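Local coordinates for protein desulfoferrodoxin (Rbo) (Treponema pallidum subsp. pallidum str. Nichols, PDB 1Y07) that probably reduces superoxide to hydrogen peroxide at a mononuclear non-haem iron centre, at residues B[44-56]-B[115-128]. Sequence-based numbering, arbitrary orientation.
With FE (Fe (III) ion), chain H.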
loop_
_atom_site.group_PDB
_atom_site.type_symbol
_atom_site.label_atom_id
_atom_site.label_comp_id
_atom_site.label_asym_id
_atom_site.label_seq_id
_atom_site.Cartn_x
_atom_site.Cartn_y
_atom_site.Cartn_z
ATOM N N ASP B 44 19.412 16.967 -10.689
ATOM C CA ASP B 44 19.018 18.253 -10.118
ATOM C C ASP B 44 17.922 18.885 -10.943
ATOM O O ASP B 44 16.905 19.292 -10.402
ATOM C CB ASP B 44 20.205 19.235 -10.064
ATOM C CG ASP B 44 21.029 19.119 -8.787
ATOM O OD1 ASP B 44 20.471 18.771 -7.715
ATOM O OD2 ASP B 44 22.258 19.390 -8.773
ATOM N N ALA B 45 18.140 18.972 -12.253
ATOM C CA ALA B 45 17.227 19.693 -13.158
ATOM C C ALA B 45 15.812 19.103 -13.208
ATOM O O ALA B 45 14.851 19.832 -13.477
ATOM C CB ALA B 45 17.807 19.765 -14.572
ATOM N N ALA B 46 15.689 17.796 -12.975
ATOM C CA ALA B 46 14.372 17.157 -12.874
ATOM C C ALA B 46 13.675 17.362 -11.500
ATOM O O ALA B 46 12.476 17.088 -11.373
ATOM C CB ALA B 46 14.463 15.642 -13.217
ATOM N N LYS B 47 14.422 17.853 -10.497
ATOM C CA LYS B 47 13.940 17.984 -9.096
ATOM C C LYS B 47 12.704 18.846 -8.982
ATOM O O LYS B 47 11.794 18.521 -8.226
ATOM C CB LYS B 47 14.983 18.648 -8.187
ATOM C CG LYS B 47 15.979 17.758 -7.431
ATOM C CD LYS B 47 16.200 16.400 -8.018
ATOM C CE LYS B 47 17.293 15.637 -7.256
ATOM N NZ LYS B 47 18.643 16.289 -7.282
ATOM N N GLU B 48 12.706 19.982 -9.693
ATOM C CA GLU B 48 11.625 20.973 -9.573
ATOM C C GLU B 48 10.231 20.422 -9.932
ATOM O O GLU B 48 9.249 20.746 -9.269
ATOM C CB GLU B 48 11.910 22.212 -10.438
ATOM C CG GLU B 48 12.899 23.184 -9.810
ATOM C CD GLU B 48 13.042 24.489 -10.582
ATOM O OE1 GLU B 48 12.075 24.922 -11.272
ATOM O OE2 GLU B 48 14.135 25.096 -10.492
ATOM N N LYS B 49 10.157 19.638 -11.009
ATOM C CA LYS B 49 8.887 19.126 -11.488
ATOM C C LYS B 49 8.588 17.733 -10.899
ATOM O O LYS B 49 7.499 17.212 -11.127
ATOM C CB LYS B 49 8.862 19.064 -13.026
ATOM C CG LYS B 49 8.559 20.417 -13.720
ATOM C CD LYS B 49 9.370 20.598 -15.011
ATOM C CE LYS B 49 8.495 20.761 -16.255
ATOM N NZ LYS B 49 8.051 22.162 -16.516
ATOM N N HIS B 50 9.515 17.139 -10.133
ATOM C CA HIS B 50 9.332 15.728 -9.712
ATOM C C HIS B 50 9.399 15.409 -8.222
ATOM O O HIS B 50 8.764 14.431 -7.811
ATOM C CB HIS B 50 10.263 14.750 -10.480
ATOM C CG HIS B 50 9.910 14.598 -11.932
ATOM N ND1 HIS B 50 10.469 15.394 -12.922
ATOM C CD2 HIS B 50 9.020 13.780 -12.554
ATOM C CE1 HIS B 50 9.932 15.065 -14.087
ATOM N NE2 HIS B 50 9.006 14.125 -13.883
ATOM N N ILE B 51 10.123 16.189 -7.407
ATOM C CA ILE B 51 10.136 15.927 -5.959
ATOM C C ILE B 51 8.792 16.278 -5.291
ATOM O O ILE B 51 8.359 17.424 -5.381
ATOM C CB ILE B 51 11.295 16.660 -5.250
ATOM C CG1 ILE B 51 12.620 16.057 -5.705
ATOM C CG2 ILE B 51 11.122 16.613 -3.722
ATOM C CD1 ILE B 51 13.750 16.624 -5.039
ATOM N N PRO B 52 8.172 15.325 -4.584
ATOM C CA PRO B 52 6.905 15.562 -3.898
ATOM C C PRO B 52 7.076 16.550 -2.740
ATOM O O PRO B 52 8.053 16.461 -1.971
ATOM C CB PRO B 52 6.459 14.147 -3.422
ATOM C CG PRO B 52 7.584 13.303 -3.536
ATOM C CD PRO B 52 8.635 13.947 -4.377
ATOM N N VAL B 53 6.174 17.532 -2.695
ATOM C CA VAL B 53 6.062 18.466 -1.605
ATOM C C VAL B 53 4.932 18.007 -0.709
ATOM O O VAL B 53 3.825 17.810 -1.184
ATOM C CB VAL B 53 5.790 19.931 -2.137
ATOM C CG1 VAL B 53 5.343 20.886 -1.018
ATOM C CG2 VAL B 53 7.019 20.486 -2.860
ATOM N N VAL B 54 5.216 17.885 0.587
ATOM C CA VAL B 54 4.259 17.408 1.580
ATOM C C VAL B 54 3.761 18.571 2.444
ATOM O O VAL B 54 4.541 19.385 2.910
ATOM C CB VAL B 54 4.896 16.252 2.455
ATOM C CG1 VAL B 54 3.921 15.727 3.479
ATOM C CG2 VAL B 54 5.398 15.119 1.540
ATOM N N GLU B 55 2.448 18.657 2.624
ATOM C CA GLU B 55 1.813 19.749 3.368
ATOM C C GLU B 55 0.772 19.140 4.290
ATOM O O GLU B 55 -0.244 18.638 3.829
ATOM C CB GLU B 55 1.140 20.733 2.428
ATOM C CG GLU B 55 2.096 21.507 1.539
ATOM C CD GLU B 55 1.392 22.514 0.658
ATOM O OE1 GLU B 55 0.130 22.498 0.574
ATOM O OE2 GLU B 55 2.114 23.336 0.044
ATOM N N VAL B 56 1.060 19.157 5.582
ATOM C CA VAL B 56 0.186 18.572 6.575
ATOM C C VAL B 56 -0.701 19.626 7.186
ATOM O O VAL B 56 -0.278 20.773 7.508
ATOM C CB VAL B 56 0.970 17.889 7.695
ATOM C CG1 VAL B 56 0.015 17.228 8.714
ATOM C CG2 VAL B 56 1.936 16.897 7.136
ATOM N N ALA B 115 7.052 10.682 1.224
ATOM C CA ALA B 115 6.189 10.572 0.064
ATOM C C ALA B 115 7.016 10.181 -1.136
ATOM O O ALA B 115 8.171 10.579 -1.220
ATOM C CB ALA B 115 5.462 11.873 -0.198
ATOM N N TYR B 116 6.395 9.449 -2.067
ATOM C CA TYR B 116 7.005 8.916 -3.292
ATOM C C TYR B 116 6.020 9.146 -4.421
ATOM O O TYR B 116 4.859 8.991 -4.211
ATOM C CB TYR B 116 7.324 7.416 -3.191
ATOM C CG TYR B 116 8.059 7.016 -1.929
ATOM C CD1 TYR B 116 7.370 6.883 -0.736
ATOM C CD2 TYR B 116 9.444 6.814 -1.924
ATOM C CE1 TYR B 116 8.014 6.523 0.441
ATOM C CE2 TYR B 116 10.095 6.437 -0.749
ATOM C CZ TYR B 116 9.360 6.318 0.432
ATOM O OH TYR B 116 9.946 5.997 1.650
ATOM N N GLU B 117 6.497 9.580 -5.591
ATOM C CA GLU B 117 5.629 9.783 -6.781
ATOM C C GLU B 117 6.267 9.117 -7.970
ATOM O O GLU B 117 7.491 9.102 -8.081
ATOM C CB GLU B 117 5.353 11.262 -7.064
ATOM C CG GLU B 117 6.552 12.063 -7.529
ATOM C CD GLU B 117 6.831 12.020 -9.038
ATOM O OE1 GLU B 117 7.810 12.657 -9.487
ATOM O OE2 GLU B 117 6.136 11.340 -9.786
ATOM N N PHE B 118 5.458 8.541 -8.846
ATOM C CA PHE B 118 5.928 7.953 -10.094
ATOM C C PHE B 118 5.468 8.747 -11.318
ATOM O O PHE B 118 4.266 8.897 -11.545
ATOM C CB PHE B 118 5.399 6.502 -10.228
ATOM C CG PHE B 118 5.821 5.822 -11.532
ATOM C CD1 PHE B 118 7.148 5.537 -11.780
ATOM C CD2 PHE B 118 4.882 5.475 -12.493
ATOM C CE1 PHE B 118 7.529 4.943 -12.967
ATOM C CE2 PHE B 118 5.276 4.863 -13.689
ATOM C CZ PHE B 118 6.578 4.605 -13.917
ATOM N N CYS B 119 6.440 9.211 -12.105
ATOM C CA CYS B 119 6.162 9.806 -13.409
ATOM C C CYS B 119 6.363 8.740 -14.502
ATOM O O CYS B 119 7.311 7.972 -14.482
ATOM C CB CYS B 119 7.061 11.005 -13.636
ATOM S SG CYS B 119 7.156 11.514 -15.380
ATOM N N ASN B 120 5.459 8.681 -15.460
ATOM C CA ASN B 120 5.482 7.598 -16.433
ATOM C C ASN B 120 6.715 7.685 -17.322
ATOM O O ASN B 120 7.200 6.669 -17.826
ATOM C CB ASN B 120 4.195 7.597 -17.263
ATOM C CG ASN B 120 4.249 8.555 -18.417
ATOM O OD1 ASN B 120 4.305 9.782 -18.234
ATOM N ND2 ASN B 120 4.197 8.006 -19.621
ATOM N N LEU B 121 7.245 8.891 -17.457
ATOM C CA LEU B 121 8.460 9.107 -18.244
ATOM C C LEU B 121 9.744 9.228 -17.410
ATOM O O LEU B 121 10.804 8.884 -17.906
ATOM C CB LEU B 121 8.307 10.356 -19.130
ATOM C CG LEU B 121 7.189 10.330 -20.183
ATOM C CD1 LEU B 121 7.358 11.472 -21.138
ATOM C CD2 LEU B 121 7.128 8.986 -20.964
ATOM N N HIS B 122 9.671 9.729 -16.182
ATOM C CA HIS B 122 10.874 10.032 -15.383
ATOM C C HIS B 122 11.069 9.120 -14.140
ATOM O O HIS B 122 12.054 9.261 -13.394
ATOM C CB HIS B 122 10.882 11.506 -14.936
ATOM C CG HIS B 122 10.974 12.490 -16.060
ATOM N ND1 HIS B 122 9.868 13.087 -16.631
ATOM C CD2 HIS B 122 12.050 12.990 -16.717
ATOM C CE1 HIS B 122 10.259 13.909 -17.591
ATOM N NE2 HIS B 122 11.574 13.869 -17.663
ATOM N N GLY B 123 10.158 8.184 -13.906
ATOM C CA GLY B 123 10.327 7.248 -12.798
ATOM C C GLY B 123 9.959 7.756 -11.395
ATOM O O GLY B 123 9.209 8.727 -11.244
ATOM N N VAL B 124 10.487 7.102 -10.359
ATOM C CA VAL B 124 10.082 7.442 -9.000
ATOM C C VAL B 124 10.985 8.494 -8.366
ATOM O O VAL B 124 12.208 8.468 -8.566
ATOM C CB VAL B 124 10.065 6.208 -8.068
ATOM C CG1 VAL B 124 9.545 6.597 -6.675
ATOM C CG2 VAL B 124 9.266 5.068 -8.698
ATOM N N TRP B 125 10.361 9.364 -7.572
ATOM C CA TRP B 125 10.989 10.428 -6.787
ATOM C C TRP B 125 10.432 10.518 -5.352
ATOM O O TRP B 125 9.212 10.402 -5.113
ATOM C CB TRP B 125 10.798 11.798 -7.478
ATOM C CG TRP B 125 11.372 11.830 -8.862
ATOM C CD1 TRP B 125 10.844 11.261 -9.992
ATOM C CD2 TRP B 125 12.616 12.398 -9.247
ATOM N NE1 TRP B 125 11.679 11.462 -11.063
ATOM C CE2 TRP B 125 12.784 12.158 -10.635
ATOM C CE3 TRP B 125 13.597 13.104 -8.566
ATOM C CZ2 TRP B 125 13.891 12.619 -11.347
ATOM C CZ3 TRP B 125 14.708 13.550 -9.260
ATOM C CH2 TRP B 125 14.851 13.304 -10.643
ATOM N N SER B 126 11.304 10.744 -4.382
ATOM C CA SER B 126 10.870 10.881 -3.008
ATOM C C SER B 126 11.084 12.263 -2.367
ATOM O O SER B 126 12.021 12.992 -2.704
ATOM C CB SER B 126 11.528 9.820 -2.137
ATOM O OG SER B 126 12.908 10.018 -2.004
ATOM N N GLY B 127 10.192 12.600 -1.440
ATOM C CA GLY B 127 10.218 13.860 -0.732
ATOM C C GLY B 127 9.589 13.793 0.647
ATOM O O GLY B 127 8.799 12.884 0.942
ATOM N N LYS B 128 9.930 14.762 1.495
ATOM C CA LYS B 128 9.409 14.838 2.866
ATOM C C LYS B 128 8.727 16.177 3.147
ATOM O O LYS B 128 9.318 17.246 2.953
ATOM C CB LYS B 128 10.503 14.535 3.921
ATOM C CG LYS B 128 11.942 14.904 3.561
ATOM C CD LYS B 128 12.820 15.183 4.806
ATOM C CE LYS B 128 13.347 16.646 4.834
ATOM N NZ LYS B 128 14.419 16.883 5.852
HETATM FE FE FE H . 7.953 13.464 -15.765
HETATM O O HOH W 1 7.655 19.063 2.067
#
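H50 lies over the indole of W125, its CB 3.4 Å from the centroid of the five-membered ring and almost on the normal, while the two rings form an offset stack with planes 27° apart. This is one wall of the superoxide reductase iron centre, in an immunoglobulin-like β-sandwich where the turn and short helix before strand 52-56 meet the hairpin 115-127. The iron takes H50 NE2 at 2.3 Å, C119 SG at 2.1 Å and H122 ND1; H70 and H76 complete the site of four histidines and one cysteine. C119 SG sits at the edge of the H50 ring, and the H122 ring, its plane 55° from that of H50, takes H50 CE1 over one face. A second-shell bond orients H50: ND1 gives its N-H to a lone pair of A46 O (3.0 Å), in the ring plane, which settles the ring's rotation and points NE2 at the metal. W125 NE1 also donates to H122 O, from above the carbonyl plane and away from its lone pairs. A46 CB and K47 CD pack obliquely on the six-membered part of the indole. E117, bent at chi2 (86°), brings OE1 within 2.6 Å of H50 O. Farther along, P52 CG rests 3.4 Å from G127 N, and V54 CG2 meets A115 CB. A water closes the far end, accepting from V54 N and donating to K128 O at 2.6 Å.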